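Local coordinates for protein spydx (Streptococcus pyogenes, PDB 2J43) that binds alpha-glucans such as host lung glycogen, being the tandem family 41 carbohydrate-binding module part of a larger cell-wall-anchored pullulanase, at residues A[23-28]-A[39-44]; A[7-12]-A[69-74]; A[107-112]-A[198-203]. All coordinates share one frame; numbering follows the deposited sequence.

Interaction 1: residues A[23-28]-A[39-44]; sequences LWVWGD and GAITMT
Leu23 and Ile41 hold this contact together through their backbones. Leu23 N donates to Ile41 O at 2.8 Å. The return bond, from Ile41 N to Leu23 O, is equally short but more bent, at 150°. The side chains of the pair project from the same face of the sheet, with Leu23 CB 4.2 Å from Ile41 CB. This is the packed side. Leu23 is buried against Leu55 and Val57 of strand 53-58 and Phe9 of strand 4-9. CG of the selenomethionine Met43 lies 3.8 Å from Leu23 N, and its side chain also packs on Phe9 and Leu12. Val25 forms the thinner margin of this side, with CG2 4.4 Å from Ile41 CD1. The Leu23-Ile41 pair is an antiparallel hydrogen-bonded one. It adds the short edge strand 41-42 to strand 21-27, in one sheet of the N-terminal beta-sandwich module. The other face is looser. Trp24 has CG anti to its own N (chi1 -179°), and its six-membered ring reaches the loop before strand 41-42, meeting it obliquely. There CE3 of Trp24 stands 3.6 Å from Ala40 N and 3.9 Å from Ala40 CB. The indole is partly exposed, and Trp36 meets it edge-to-face. From Trp26 on, nothing touches segment 39-44.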
ATOM      1  N   LEU A  23     -20.413  -3.187   8.907  1.00 10.50           N
ATOM      2  CA  LEU A  23     -18.991  -3.462   9.198  1.00 10.75           C
ATOM      3  C   LEU A  23     -18.882  -3.638  10.704  1.00 10.94           C
ATOM      4  O   LEU A  23     -18.997  -2.704  11.481  1.00 11.47           O
ATOM      5  CB  LEU A  23     -18.098  -2.314   8.756  1.00 10.86           C
ATOM      6  CG  LEU A  23     -16.595  -2.500   8.927  1.00 12.59           C
ATOM      7  CD1 LEU A  23     -16.147  -3.739   8.157  1.00 14.76           C
ATOM      8  CD2 LEU A  23     -15.773  -1.274   8.463  1.00 13.89           C
ATOM      9  N   TRP A  24     -18.576  -4.861  11.106  1.00 11.61           N
ATOM     10  CA  TRP A  24     -18.561  -5.317  12.490  1.00 11.06           C
ATOM     11  C   TRP A  24     -17.074  -5.459  12.888  1.00 10.59           C
ATOM     12  O   TRP A  24     -16.325  -6.123  12.194  1.00 10.86           O
ATOM     13  CB  TRP A  24     -19.278  -6.667  12.600  1.00  9.94           C
ATOM     14  CG  TRP A  24     -19.327  -7.189  14.009  1.00 11.05           C
ATOM     15  CD1 TRP A  24     -18.368  -7.927  14.662  1.00 12.19           C
ATOM     16  CD2 TRP A  24     -20.411  -7.031  14.915  1.00 10.57           C
ATOM     17  NE1 TRP A  24     -18.803  -8.190  15.945  1.00 11.65           N
ATOM     18  CE2 TRP A  24     -20.046  -7.637  16.133  1.00 11.50           C
ATOM     19  CE3 TRP A  24     -21.672  -6.393  14.826  1.00 10.37           C
ATOM     20  CZ2 TRP A  24     -20.892  -7.642  17.253  1.00 10.65           C
ATOM     21  CZ3 TRP A  24     -22.515  -6.396  15.929  1.00 12.84           C
ATOM     22  CH2 TRP A  24     -22.128  -7.014  17.138  1.00 12.50           C
ATOM     23  N   VAL A  25     -16.629  -4.736  13.920  1.00 10.96           N
ATOM     24  CA  VAL A  25     -15.208  -4.592  14.215  1.00 10.67           C
ATOM     25  C   VAL A  25     -14.835  -4.956  15.660  1.00 11.35           C
ATOM     26  O   VAL A  25     -15.617  -4.766  16.587  1.00 12.28           O
ATOM     27  CB  VAL A  25     -14.707  -3.161  13.899  1.00 12.66           C
ATOM     28  CG1 VAL A  25     -14.875  -2.854  12.434  1.00 12.75           C
ATOM     29  CG2 VAL A  25     -15.470  -2.122  14.713  1.00 12.77           C
ATOM     30  N   TRP A  26     -13.634  -5.487  15.799  1.00 11.78           N
ATOM     31  CA  TRP A  26     -13.060  -5.763  17.098  1.00 11.05           C
ATOM     32  C   TRP A  26     -11.559  -5.635  17.085  1.00 11.26           C
ATOM     33  O   TRP A  26     -10.959  -5.202  16.092  1.00 11.92           O
ATOM     34  CB  TRP A  26     -13.550  -7.094  17.598  1.00 12.48           C
ATOM     35  CG  TRP A  26     -13.167  -8.361  16.831  1.00  9.83           C
ATOM     36  CD1 TRP A  26     -12.242  -9.273  17.228  1.00 10.79           C
ATOM     37  CD2 TRP A  26     -13.745  -8.915  15.603  1.00  9.22           C
ATOM     38  NE1 TRP A  26     -12.186 -10.320  16.349  1.00 13.19           N
ATOM     39  CE2 TRP A  26     -13.102 -10.153  15.359  1.00 11.88           C
ATOM     40  CE3 TRP A  26     -14.728  -8.501  14.706  1.00 11.47           C
ATOM     41  CZ2 TRP A  26     -13.398 -10.962  14.262  1.00 12.27           C
ATOM     42  CZ3 TRP A  26     -15.015  -9.315  13.623  1.00 12.21           C
ATOM     43  CH2 TRP A  26     -14.347 -10.517  13.409  1.00 11.94           C
ATOM     44  N   GLY A  27     -10.907  -5.987  18.184  1.00 12.57           N
ATOM     45  CA  GLY A  27      -9.492  -5.711  18.310  1.00 12.58           C
ATOM     46  C   GLY A  27      -9.265  -4.256  18.706  1.00 13.16           C
ATOM     47  O   GLY A  27     -10.009  -3.682  19.491  1.00 15.00           O
ATOM     48  N   ASP A  28      -8.225  -3.667  18.135  1.00 12.71           N
ATOM     49  CA  ASP A  28      -7.711  -2.373  18.611  1.00 13.60           C
ATOM     50  C   ASP A  28      -8.444  -1.202  17.972  1.00 13.43           C
ATOM     51  O   ASP A  28      -7.843  -0.277  17.453  1.00 14.51           O
ATOM     52  CB  ASP A  28      -6.194  -2.289  18.377  1.00 14.34           C
ATOM     53  CG  ASP A  28      -5.440  -3.323  19.176  1.00 16.02           C
ATOM     54  OD1 ASP A  28      -5.869  -3.645  20.311  1.00 17.48           O
ATOM     55  OD2 ASP A  28      -4.434  -3.875  18.730  1.00 18.64           O
ATOM     56  N   GLY A  39     -25.487  -3.734  15.784  1.00 15.27           N
ATOM     57  CA  GLY A  39     -24.450  -2.850  16.260  1.00 13.62           C
ATOM     58  C   GLY A  39     -23.300  -2.560  15.321  1.00 13.08           C
ATOM     59  O   GLY A  39     -22.436  -1.771  15.668  1.00 13.80           O
ATOM     60  N   ALA A  40     -23.249  -3.219  14.183  1.00 11.91           N
ATOM     61  CA  ALA A  40     -22.186  -2.931  13.205  1.00 11.10           C
ATOM     62  C   ALA A  40     -22.254  -1.475  12.722  1.00 11.33           C
ATOM     63  O   ALA A  40     -23.343  -0.842  12.833  1.00 13.05           O
ATOM     64  CB  ALA A  40     -22.339  -3.867  11.993  1.00 11.21           C
ATOM     65  N   ILE A  41     -21.145  -0.979  12.199  1.00 10.80           N
ATOM     66  CA  ILE A  41     -21.108   0.316  11.513  1.00 10.87           C
ATOM     67  C   ILE A  41     -21.949   0.160  10.298  1.00 10.49           C
ATOM     68  O   ILE A  41     -21.715  -0.728   9.517  1.00 13.67           O
ATOM     69  CB  ILE A  41     -19.699   0.738  11.135  1.00 11.29           C
ATOM     70  CG1 ILE A  41     -18.767   0.784  12.369  1.00 10.43           C
ATOM     71  CG2 ILE A  41     -19.741   2.096  10.409  1.00 11.78           C
ATOM     72  CD1 ILE A  41     -17.330   0.779  12.033  1.00 12.64           C
ATOM     73  N   THR A  42     -22.945   1.039  10.109  1.00 10.49           N
ATOM     74  CA  THR A  42     -23.735   0.922   8.865  1.00  9.89           C
ATOM     75  C   THR A  42     -22.933   1.316   7.630  1.00  9.42           C
ATOM     76  O   THR A  42     -22.388   2.397   7.608  1.00 10.56           O
ATOM     77  CB  THR A  42     -25.036   1.717   8.936  1.00 10.80           C
ATOM     78  OG1 THR A  42     -25.636   1.743   7.628  1.00 10.62           O
ATOM     79  CG2 THR A  42     -24.863   3.167   9.330  1.00 10.76           C
HETATM   80  N   MSE A  43     -22.909   0.481   6.608  1.00 10.38           N
HETATM   81  CA  MSE A  43     -22.116   0.798   5.442  1.00  6.77           C
HETATM   82  C   MSE A  43     -22.764   1.849   4.524  1.00  9.66           C
HETATM   83  O   MSE A  43     -22.194   2.251   3.539  1.00 11.22           O
HETATM   84  CB  MSE A  43     -21.703  -0.465   4.693  1.00  5.97           C
HETATM   85  CG  MSE A  43     -21.031  -1.426   5.629  1.00  5.09           C
HETATM   86 SE   MSE A  43     -19.926  -2.760   4.640  1.00  9.83          SE
HETATM   87  CE  MSE A  43     -18.574  -1.410   3.867  1.00 11.23           C
ATOM     88  N   THR A  44     -23.944   2.322   4.893  1.00 10.68           N
ATOM     89  CA  THR A  44     -24.413   3.601   4.336  1.00 11.78           C
ATOM     90  C   THR A  44     -23.454   4.752   4.527  1.00 12.55           C
ATOM     91  O   THR A  44     -23.458   5.679   3.711  1.00 13.10           O
ATOM     92  CB  THR A  44     -25.800   4.027   4.877  1.00 11.69           C
ATOM     93  OG1 THR A  44     -25.798   4.207   6.280  1.00 11.51           O
ATOM     94  CG2 THR A  44     -26.876   3.009   4.580  1.00 11.83           C
TER

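Interaction 2: residues A[7-12]-A[69-74]; sequences MHFKTL and YLINNK
Met7 and Phe9 reach across the interior of the N-terminal beta-sandwich module to Tyr69 and Ile71. Strands 4-9 and 66-73 belong to different sheets. Their short axes pass 11.8 Å apart at 52°, and no hydrogen bond joins these two segments. Tyr69 is the central group. Its CG lies between the backbone N and the carbonyl carbon (chi1 76°), which directs the ring into the sandwich. The selenomethionine Met7 bends at its third torsion and sets its methyl CE over the middle of one face of that ring. CE is 3.8 Å from the Tyr69 ring centroid, a CH-pi contact. SE of Met7 lies above the same face but farther off, in a Met-aromatic contact. Phe9 turns an edge toward the face of Tyr69. This is an offset edge-to-face pair, with centroids 6.0 Å apart and planes at 69°. Its closest atoms are Phe9 CE1 and Tyr69 CE1, at 3.9 Å. Ile97 and Ile85 also pack around Tyr69. Farther along, Ile71 lies beside Phe9 with the two side chains running in opposite directions. Leu12 comes in at about a right angle and places CD2 4.0 Å from Ile71 CD1.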
HETATM    1  N   MSE A   7     -10.553   2.139   5.658  1.00 13.66           N
HETATM    2  CA  MSE A   7     -10.686   0.837   5.054  1.00 13.18           C
HETATM    3  C   MSE A   7     -11.292   0.953   3.667  1.00 14.83           C
HETATM    4  O   MSE A   7     -12.393   1.401   3.510  1.00 14.28           O
HETATM    5  CB  MSE A   7     -11.521  -0.078   5.937  1.00 13.76           C
HETATM    6  CG  MSE A   7     -10.931  -0.244   7.302  1.00 12.78           C
HETATM    7 SE   MSE A   7     -11.784  -1.738   8.257  1.00 24.85          SE
HETATM    8  CE  MSE A   7     -11.289  -3.169   7.121  1.00 21.40           C
ATOM      9  N   HIS A   8     -10.511   0.552   2.682  1.00 14.13           N
ATOM     10  CA  HIS A   8     -10.928   0.502   1.299  1.00 15.00           C
ATOM     11  C   HIS A   8     -11.357  -0.907   0.926  1.00 15.80           C
ATOM     12  O   HIS A   8     -10.576  -1.874   1.045  1.00 16.88           O
ATOM     13  CB  HIS A   8      -9.773   0.898   0.393  1.00 15.68           C
ATOM     14  CG  HIS A   8      -9.398   2.330   0.471  1.00 15.97           C
ATOM     15  ND1 HIS A   8      -8.320   2.804   1.193  1.00 20.54           N
ATOM     16  CD2 HIS A   8      -9.918   3.408  -0.179  1.00 13.45           C
ATOM     17  CE1 HIS A   8      -8.227   4.110   1.006  1.00 13.87           C
ATOM     18  NE2 HIS A   8      -9.193   4.494   0.196  1.00 21.10           N
ATOM     19  N   PHE A   9     -12.597  -1.060   0.465  1.00 15.22           N
ATOM     20  CA  PHE A   9     -13.071  -2.349   0.016  1.00 14.49           C
ATOM     21  C   PHE A   9     -13.224  -2.310  -1.526  1.00 14.78           C
ATOM     22  O   PHE A   9     -13.876  -1.405  -2.065  1.00 16.07           O
ATOM     23  CB  PHE A   9     -14.419  -2.688   0.662  1.00 14.83           C
ATOM     24  CG  PHE A   9     -14.348  -2.826   2.142  1.00 15.06           C
ATOM     25  CD1 PHE A   9     -13.988  -4.033   2.685  1.00 17.47           C
ATOM     26  CD2 PHE A   9     -14.609  -1.762   2.960  1.00 16.19           C
ATOM     27  CE1 PHE A   9     -13.891  -4.190   4.068  1.00 18.89           C
ATOM     28  CE2 PHE A   9     -14.515  -1.939   4.363  1.00 18.43           C
ATOM     29  CZ  PHE A   9     -14.151  -3.136   4.854  1.00 15.95           C
ATOM     30  N   LYS A  10     -12.670  -3.297  -2.196  1.00 15.32           N
ATOM     31  CA  LYS A  10     -12.794  -3.425  -3.659  1.00 16.77           C
ATOM     32  C   LYS A  10     -14.218  -3.780  -4.094  1.00 16.83           C
ATOM     33  O   LYS A  10     -14.816  -3.146  -5.010  1.00 17.49           O
ATOM     34  CB  LYS A  10     -11.894  -4.522  -4.166  1.00 17.45           C
ATOM     35  CG  LYS A  10     -11.831  -4.631  -5.731  1.00 22.51           C
ATOM     36  CD  LYS A  10     -10.774  -3.665  -6.276  1.00 28.81           C
ATOM     37  CE  LYS A  10     -11.243  -2.860  -7.501  1.00 31.31           C
ATOM     38  NZ  LYS A  10     -10.551  -1.554  -7.691  1.00 26.00           N
ATOM     39  N   THR A  11     -14.752  -4.801  -3.447  1.00 17.73           N
ATOM     40  CA  THR A  11     -16.070  -5.328  -3.791  1.00 18.19           C
ATOM     41  C   THR A  11     -16.846  -5.777  -2.561  1.00 19.10           C
ATOM     42  O   THR A  11     -16.402  -6.709  -1.867  1.00 20.91           O
ATOM     43  CB  THR A  11     -15.935  -6.569  -4.686  1.00 20.10           C
ATOM     44  OG1 THR A  11     -15.056  -6.303  -5.805  1.00 21.57           O
ATOM     45  CG2 THR A  11     -17.268  -6.912  -5.327  1.00 21.06           C
ATOM     46  N   LEU A  12     -18.031  -5.230  -2.379  1.00 15.86           N
ATOM     47  CA  LEU A  12     -18.869  -5.636  -1.277  1.00 15.51           C
ATOM     48  C   LEU A  12     -19.719  -6.820  -1.673  1.00 14.88           C
ATOM     49  O   LEU A  12     -19.814  -7.098  -2.882  1.00 14.46           O
ATOM     50  CB  LEU A  12     -19.746  -4.444  -0.873  1.00 15.65           C
ATOM     51  CG  LEU A  12     -18.965  -3.189  -0.408  1.00 16.80           C
ATOM     52  CD1 LEU A  12     -19.945  -2.065  -0.089  1.00 16.78           C
ATOM     53  CD2 LEU A  12     -18.092  -3.486   0.759  1.00 18.50           C
ATOM     54  N   TYR A  69     -12.342  -7.616  11.722  1.00 11.16           N
ATOM     55  CA  TYR A  69     -13.579  -7.145  11.140  1.00 11.06           C
ATOM     56  C   TYR A  69     -14.277  -8.249  10.355  1.00 11.51           C
ATOM     57  O   TYR A  69     -13.698  -9.294   9.952  1.00 10.66           O
ATOM     58  CB  TYR A  69     -13.368  -5.919  10.204  1.00 11.38           C
ATOM     59  CG  TYR A  69     -12.786  -6.330   8.887  1.00 10.35           C
ATOM     60  CD1 TYR A  69     -13.604  -6.591   7.776  1.00 11.19           C
ATOM     61  CD2 TYR A  69     -11.411  -6.511   8.761  1.00 12.22           C
ATOM     62  CE1 TYR A  69     -13.009  -7.044   6.593  1.00 12.11           C
ATOM     63  CE2 TYR A  69     -10.835  -6.924   7.531  1.00 11.20           C
ATOM     64  CZ  TYR A  69     -11.649  -7.186   6.494  1.00 12.29           C
ATOM     65  OH  TYR A  69     -11.083  -7.647   5.313  1.00 14.95           O
ATOM     66  N   LEU A  70     -15.546  -7.991  10.098  1.00 10.78           N
ATOM     67  CA  LEU A  70     -16.317  -8.769   9.149  1.00 10.80           C
ATOM     68  C   LEU A  70     -17.389  -7.866   8.574  1.00 12.20           C
ATOM     69  O   LEU A  70     -17.679  -6.829   9.147  1.00 11.79           O
ATOM     70  CB  LEU A  70     -16.919 -10.021   9.786  1.00 11.46           C
ATOM     71  CG  LEU A  70     -17.919  -9.780  10.906  1.00 10.87           C
ATOM     72  CD1 LEU A  70     -19.305  -9.578  10.293  1.00 13.32           C
ATOM     73  CD2 LEU A  70     -17.975 -10.913  11.930  1.00 11.24           C
ATOM     74  N   ILE A  71     -17.979  -8.307   7.470  1.00 11.90           N
ATOM     75  CA  ILE A  71     -19.129  -7.623   6.856  1.00 11.80           C
ATOM     76  C   ILE A  71     -20.313  -8.520   7.104  1.00 10.99           C
ATOM     77  O   ILE A  71     -20.294  -9.720   6.741  1.00 12.45           O
ATOM     78  CB  ILE A  71     -18.930  -7.351   5.318  1.00 11.70           C
ATOM     79  CG1 ILE A  71     -17.767  -6.388   5.113  1.00 14.55           C
ATOM     80  CG2 ILE A  71     -20.217  -6.760   4.684  1.00 11.67           C
ATOM     81  CD1 ILE A  71     -17.433  -6.112   3.695  1.00 17.88           C
ATOM     82  N   ASN A  72     -21.358  -7.971   7.694  1.00 10.60           N
ATOM     83  CA  ASN A  72     -22.583  -8.708   7.975  1.00 10.72           C
ATOM     84  C   ASN A  72     -23.747  -8.066   7.265  1.00 11.78           C
ATOM     85  O   ASN A  72     -23.565  -7.088   6.550  1.00 11.01           O
ATOM     86  CB  ASN A  72     -22.857  -8.863   9.491  1.00 10.57           C
ATOM     87  CG  ASN A  72     -23.215  -7.544  10.236  1.00 11.50           C
ATOM     88  OD1 ASN A  72     -23.565  -6.567   9.612  1.00 11.64           O
ATOM     89  ND2 ASN A  72     -23.274  -7.584  11.589  1.00 12.17           N
ATOM     90  N   ASN A  73     -24.904  -8.684   7.420  1.00 13.27           N
ATOM     91  CA  ASN A  73     -26.147  -8.056   7.000  1.00 14.91           C
ATOM     92  C   ASN A  73     -27.160  -8.091   8.109  1.00 15.43           C
ATOM     93  O   ASN A  73     -26.930  -8.615   9.195  1.00 15.76           O
ATOM     94  CB  ASN A  73     -26.653  -8.667   5.703  1.00 14.13           C
ATOM     95  CG  ASN A  73     -27.058 -10.129   5.862  1.00 14.95           C
ATOM     96  OD1 ASN A  73     -27.271 -10.610   6.982  1.00 14.22           O
ATOM     97  ND2 ASN A  73     -27.181 -10.819   4.726  1.00 15.36           N
ATOM     98  N   LYS A  74     -28.295  -7.444   7.886  1.00 16.85           N
ATOM     99  CA  LYS A  74     -29.241  -7.257   8.970  1.00 18.40           C
ATOM    100  C   LYS A  74     -29.961  -8.573   9.341  1.00 19.22           C
ATOM    101  O   LYS A  74     -30.454  -8.693  10.454  1.00 21.39           O
ATOM    102  CB  LYS A  74     -30.183  -6.083   8.671  1.00 19.47           C
ATOM    103  CG  LYS A  74     -31.040  -6.283   7.484  1.00 21.11           C
ATOM    104  CD  LYS A  74     -32.009  -5.079   7.246  1.00 23.50           C
ATOM    105  CE  LYS A  74     -32.540  -5.158   5.820  1.00 24.38           C
ATOM    106  NZ  LYS A  74     -33.582  -6.204   5.622  1.00 22.67           N
TER

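Interaction 3: residues A[107-112]-A[198-203]. Unlike the reference sequence in segment 107-112: Glu111 (reference Lys).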
ATOM      1  N   ARG A 107      -2.335   0.847  -2.142  1.00 16.77           N
ATOM      2  CA  ARG A 107      -3.231   0.408  -3.185  1.00 18.11           C
ATOM      3  C   ARG A 107      -2.530  -0.546  -4.171  1.00 19.57           C
ATOM      4  O   ARG A 107      -1.570  -0.130  -4.823  1.00 20.17           O
ATOM      5  CB  ARG A 107      -3.743   1.598  -3.945  1.00 18.45           C
ATOM      6  CG  ARG A 107      -4.719   1.213  -5.010  1.00 19.89           C
ATOM      7  CD  ARG A 107      -5.274   2.400  -5.667  1.00 23.26           C
ATOM      8  NE  ARG A 107      -6.198   2.011  -6.694  1.00 23.39           N
ATOM      9  CZ  ARG A 107      -7.007   2.865  -7.295  1.00 28.40           C
ATOM     10  NH1 ARG A 107      -7.008   4.158  -6.965  1.00 29.87           N
ATOM     11  NH2 ARG A 107      -7.819   2.426  -8.222  1.00 27.32           N
ATOM     12  N   PRO A 108      -2.980  -1.786  -4.310  1.00 20.53           N
ATOM     13  CA  PRO A 108      -2.345  -2.718  -5.250  1.00 21.86           C
ATOM     14  C   PRO A 108      -2.508  -2.211  -6.688  1.00 23.41           C
ATOM     15  O   PRO A 108      -3.554  -1.688  -7.050  1.00 21.68           O
ATOM     16  CB  PRO A 108      -3.136  -4.009  -5.053  1.00 23.10           C
ATOM     17  CG  PRO A 108      -3.737  -3.865  -3.703  1.00 21.40           C
ATOM     18  CD  PRO A 108      -4.054  -2.451  -3.526  1.00 21.79           C
ATOM     19  N   LEU A 109      -1.466  -2.326  -7.480  1.00 24.04           N
ATOM     20  CA  LEU A 109      -1.544  -1.857  -8.843  1.00 25.87           C
ATOM     21  C   LEU A 109      -1.644  -3.041  -9.816  1.00 26.88           C
ATOM     22  O   LEU A 109      -1.705  -4.191  -9.398  1.00 26.12           O
ATOM     23  CB  LEU A 109      -0.361  -0.933  -9.115  1.00 25.99           C
ATOM     24  CG  LEU A 109      -0.220   0.198  -8.076  1.00 27.08           C
ATOM     25  CD1 LEU A 109       1.031   1.024  -8.362  1.00 28.40           C
ATOM     26  CD2 LEU A 109      -1.472   1.122  -7.959  1.00 29.31           C
ATOM     27  N   LYS A 110      -1.715  -2.718 -11.103  1.00 29.48           N
ATOM     28  CA  LYS A 110      -1.799  -3.682 -12.194  1.00 31.79           C
ATOM     29  C   LYS A 110      -0.718  -4.775 -12.126  1.00 32.41           C
ATOM     30  O   LYS A 110       0.442  -4.523 -11.787  1.00 32.45           O
ATOM     31  CB  LYS A 110      -1.749  -2.939 -13.557  1.00 32.81           C
ATOM     32  CG  LYS A 110      -0.679  -1.811 -13.682  1.00 35.27           C
ATOM     33  CD  LYS A 110      -0.583  -1.229 -15.123  1.00 38.75           C
ATOM     34  CE  LYS A 110      -0.272   0.287 -15.187  1.00 39.07           C
ATOM     35  NZ  LYS A 110       1.115   0.695 -14.761  1.00 40.43           N
ATOM     36  N   GLU A 111      -1.103  -6.005 -12.463  1.00 33.09           N
ATOM     37  CA  GLU A 111      -0.157  -7.121 -12.488  1.00 33.81           C
ATOM     38  C   GLU A 111       0.888  -6.902 -13.577  1.00 31.86           C
ATOM     39  O   GLU A 111       0.604  -6.285 -14.585  1.00 32.81           O
ATOM     40  CB  GLU A 111      -0.892  -8.452 -12.736  1.00 34.98           C
ATOM     41  CG  GLU A 111      -1.021  -9.291 -11.474  1.00 39.08           C
ATOM     42  CD  GLU A 111      -1.848 -10.551 -11.672  1.00 44.78           C
ATOM     43  OE1 GLU A 111      -1.595 -11.300 -12.653  1.00 47.88           O
ATOM     44  OE2 GLU A 111      -2.738 -10.802 -10.824  1.00 49.04           O
ATOM     45  N   GLY A 112       2.101  -7.373 -13.322  1.00 30.88           N
ATOM     46  CA  GLY A 112       3.194  -7.316 -14.278  1.00 29.38           C
ATOM     47  C   GLY A 112       3.989  -6.016 -14.263  1.00 28.10           C
ATOM     48  O   GLY A 112       4.829  -5.758 -15.149  1.00 27.25           O
ATOM     49  N   ASN A 198       3.724 -11.001  -3.923  1.00 35.72           N
ATOM     50  CA  ASN A 198       2.926 -10.306  -2.904  1.00 34.92           C
ATOM     51  C   ASN A 198       2.781  -8.799  -3.111  1.00 32.21           C
ATOM     52  O   ASN A 198       1.947  -8.145  -2.475  1.00 32.04           O
ATOM     53  CB  ASN A 198       3.537 -10.520  -1.528  1.00 35.58           C
ATOM     54  CG  ASN A 198       3.537 -11.975  -1.101  1.00 38.22           C
ATOM     55  OD1 ASN A 198       2.753 -12.785  -1.595  1.00 41.87           O
ATOM     56  ND2 ASN A 198       4.430 -12.309  -0.172  1.00 41.82           N
ATOM     57  N   HIS A 199       3.607  -8.232  -3.983  1.00 29.73           N
ATOM     58  CA  HIS A 199       3.850  -6.799  -3.912  1.00 27.53           C
ATOM     59  C   HIS A 199       4.008  -6.154  -5.262  1.00 25.49           C
ATOM     60  O   HIS A 199       4.810  -6.585  -6.085  1.00 25.84           O
ATOM     61  CB  HIS A 199       5.093  -6.541  -3.091  1.00 26.90           C
ATOM     62  CG  HIS A 199       4.880  -6.727  -1.626  1.00 28.50           C
ATOM     63  ND1 HIS A 199       4.166  -5.825  -0.856  1.00 29.68           N
ATOM     64  CD2 HIS A 199       5.245  -7.731  -0.798  1.00 26.64           C
ATOM     65  CE1 HIS A 199       4.133  -6.257   0.397  1.00 29.56           C
ATOM     66  NE2 HIS A 199       4.783  -7.412   0.459  1.00 28.07           N
ATOM     67  N   THR A 200       3.221  -5.119  -5.473  1.00 22.89           N
ATOM     68  CA  THR A 200       3.291  -4.329  -6.684  1.00 21.87           C
ATOM     69  C   THR A 200       3.682  -2.892  -6.416  1.00 20.24           C
ATOM     70  O   THR A 200       3.880  -2.154  -7.382  1.00 20.44           O
ATOM     71  CB  THR A 200       1.844  -4.198  -7.286  1.00 21.65           C
ATOM     72  OG1 THR A 200       0.932  -3.661  -6.289  1.00 21.74           O
ATOM     73  CG2 THR A 200       1.236  -5.554  -7.689  1.00 23.21           C
ATOM     74  N   GLN A 201       3.938  -2.501  -5.179  1.00 18.14           N
ATOM     75  CA  GLN A 201       4.839  -1.406  -4.841  1.00 17.26           C
ATOM     76  C   GLN A 201       5.923  -1.685  -3.845  1.00 17.18           C
ATOM     77  O   GLN A 201       5.760  -2.526  -2.951  1.00 18.79           O
ATOM     78  CB  GLN A 201       3.932  -0.281  -4.255  1.00 16.51           C
ATOM     79  CG  GLN A 201       2.727   0.105  -5.140  1.00 18.13           C
ATOM     80  CD  GLN A 201       2.058   1.428  -4.782  1.00 17.44           C
ATOM     81  OE1 GLN A 201       0.780   1.536  -4.743  1.00 19.69           O
ATOM     82  NE2 GLN A 201       2.856   2.429  -4.550  1.00 14.81           N
ATOM     83  N   VAL A 202       7.040  -0.980  -4.014  1.00 15.69           N
ATOM     84  CA  VAL A 202       8.102  -0.883  -3.057  1.00 15.98           C
ATOM     85  C   VAL A 202       8.447   0.556  -2.755  1.00 16.21           C
ATOM     86  O   VAL A 202       8.047   1.508  -3.460  1.00 14.71           O
ATOM     87  CB  VAL A 202       9.345  -1.700  -3.474  1.00 17.03           C
ATOM     88  CG1 VAL A 202       9.000  -3.190  -3.636  1.00 19.30           C
ATOM     89  CG2 VAL A 202       9.970  -1.145  -4.727  1.00 17.52           C
ATOM     90  N   PHE A 203       9.198   0.743  -1.675  1.00 15.83           N
ATOM     91  CA  PHE A 203       9.402   2.038  -1.095  1.00 15.65           C
ATOM     92  C   PHE A 203      10.838   2.153  -0.668  1.00 16.51           C
ATOM     93  O   PHE A 203      11.352   1.300   0.068  1.00 17.12           O
ATOM     94  CB  PHE A 203       8.472   2.242   0.111  1.00 16.09           C
ATOM     95  CG  PHE A 203       7.042   2.012  -0.238  1.00 14.07           C
ATOM     96  CD1 PHE A 203       6.222   3.057  -0.544  1.00 15.08           C
ATOM     97  CD2 PHE A 203       6.543   0.733  -0.337  1.00 15.09           C
ATOM     98  CE1 PHE A 203       4.895   2.807  -0.972  1.00 15.35           C
ATOM     99  CE2 PHE A 203       5.238   0.490  -0.725  1.00 16.81           C
ATOM    100  CZ  PHE A 203       4.420   1.542  -1.046  1.00 14.55           C
TER
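Thr200 meets the 107-112 linker through its hydroxyl. Leu109 N donates to Thr200 OG1 at 3.0 Å, and the bond is almost straight at 173°. The hydroxyl lies between the backbone N and the carbonyl carbon of its own residue (chi1 55°), facing the linker. Thr200 CG2 lies alongside the peptide, 3.7 Å from Leu109 O. The CA of Pro108 also comes within 3.6 Å of Thr200 OG1. Next to this bond, the Leu109 side chain crosses the extended chain of Gln201 at about a right angle. Leu109 CD1 packs 3.8 Å from Gln201 CG. The linker joins the two pullulanase-associated modules, and this contact fastens it to the start of edge strand 201-205 of the second. Backbone bonds from Thr200 and Val202 to Arg115 tie this strand to strand 113-119. Arg115 also touches the side chains of Leu109 and Gln201. On the linker side, Arg107 turns its guanidinium away to a salt bridge with Asp50, and Pro108 rests on Trp96. Both partners belong to the first module. Residues 107-109 are therefore held from both modules: Asp50 and Trp96 on one side, Thr200 and Gln201 on the other. At this surface contact a single threonine hydroxyl satisfies a linker peptide N-H without beta pairing between the segments, and the rest is slight apolar packing.

How the interactions relate
Interactions 1 and 2 both belong to the first module and touch, with centres 9 Å apart. Strands 21-27 and 66-73 are neighbours in one sheet, and Leu70 N probably bonds to Trp24 O between them. Interaction 1 adds an edge strand to this sheet by backbone pairing and is partly buried. Interaction 2 packs the sheet on its opposing one through apolar and aromatic groups alone, in the buried core. Along the chain, interaction 1 is nested inside the loop that interaction 2 closes. Interaction 3 follows both. It lies at the surface between the modules and combines a side-chain hydroxyl with a linker peptide. Its nearest atoms are about 5 Å from those of interaction 2, and the two do not touch.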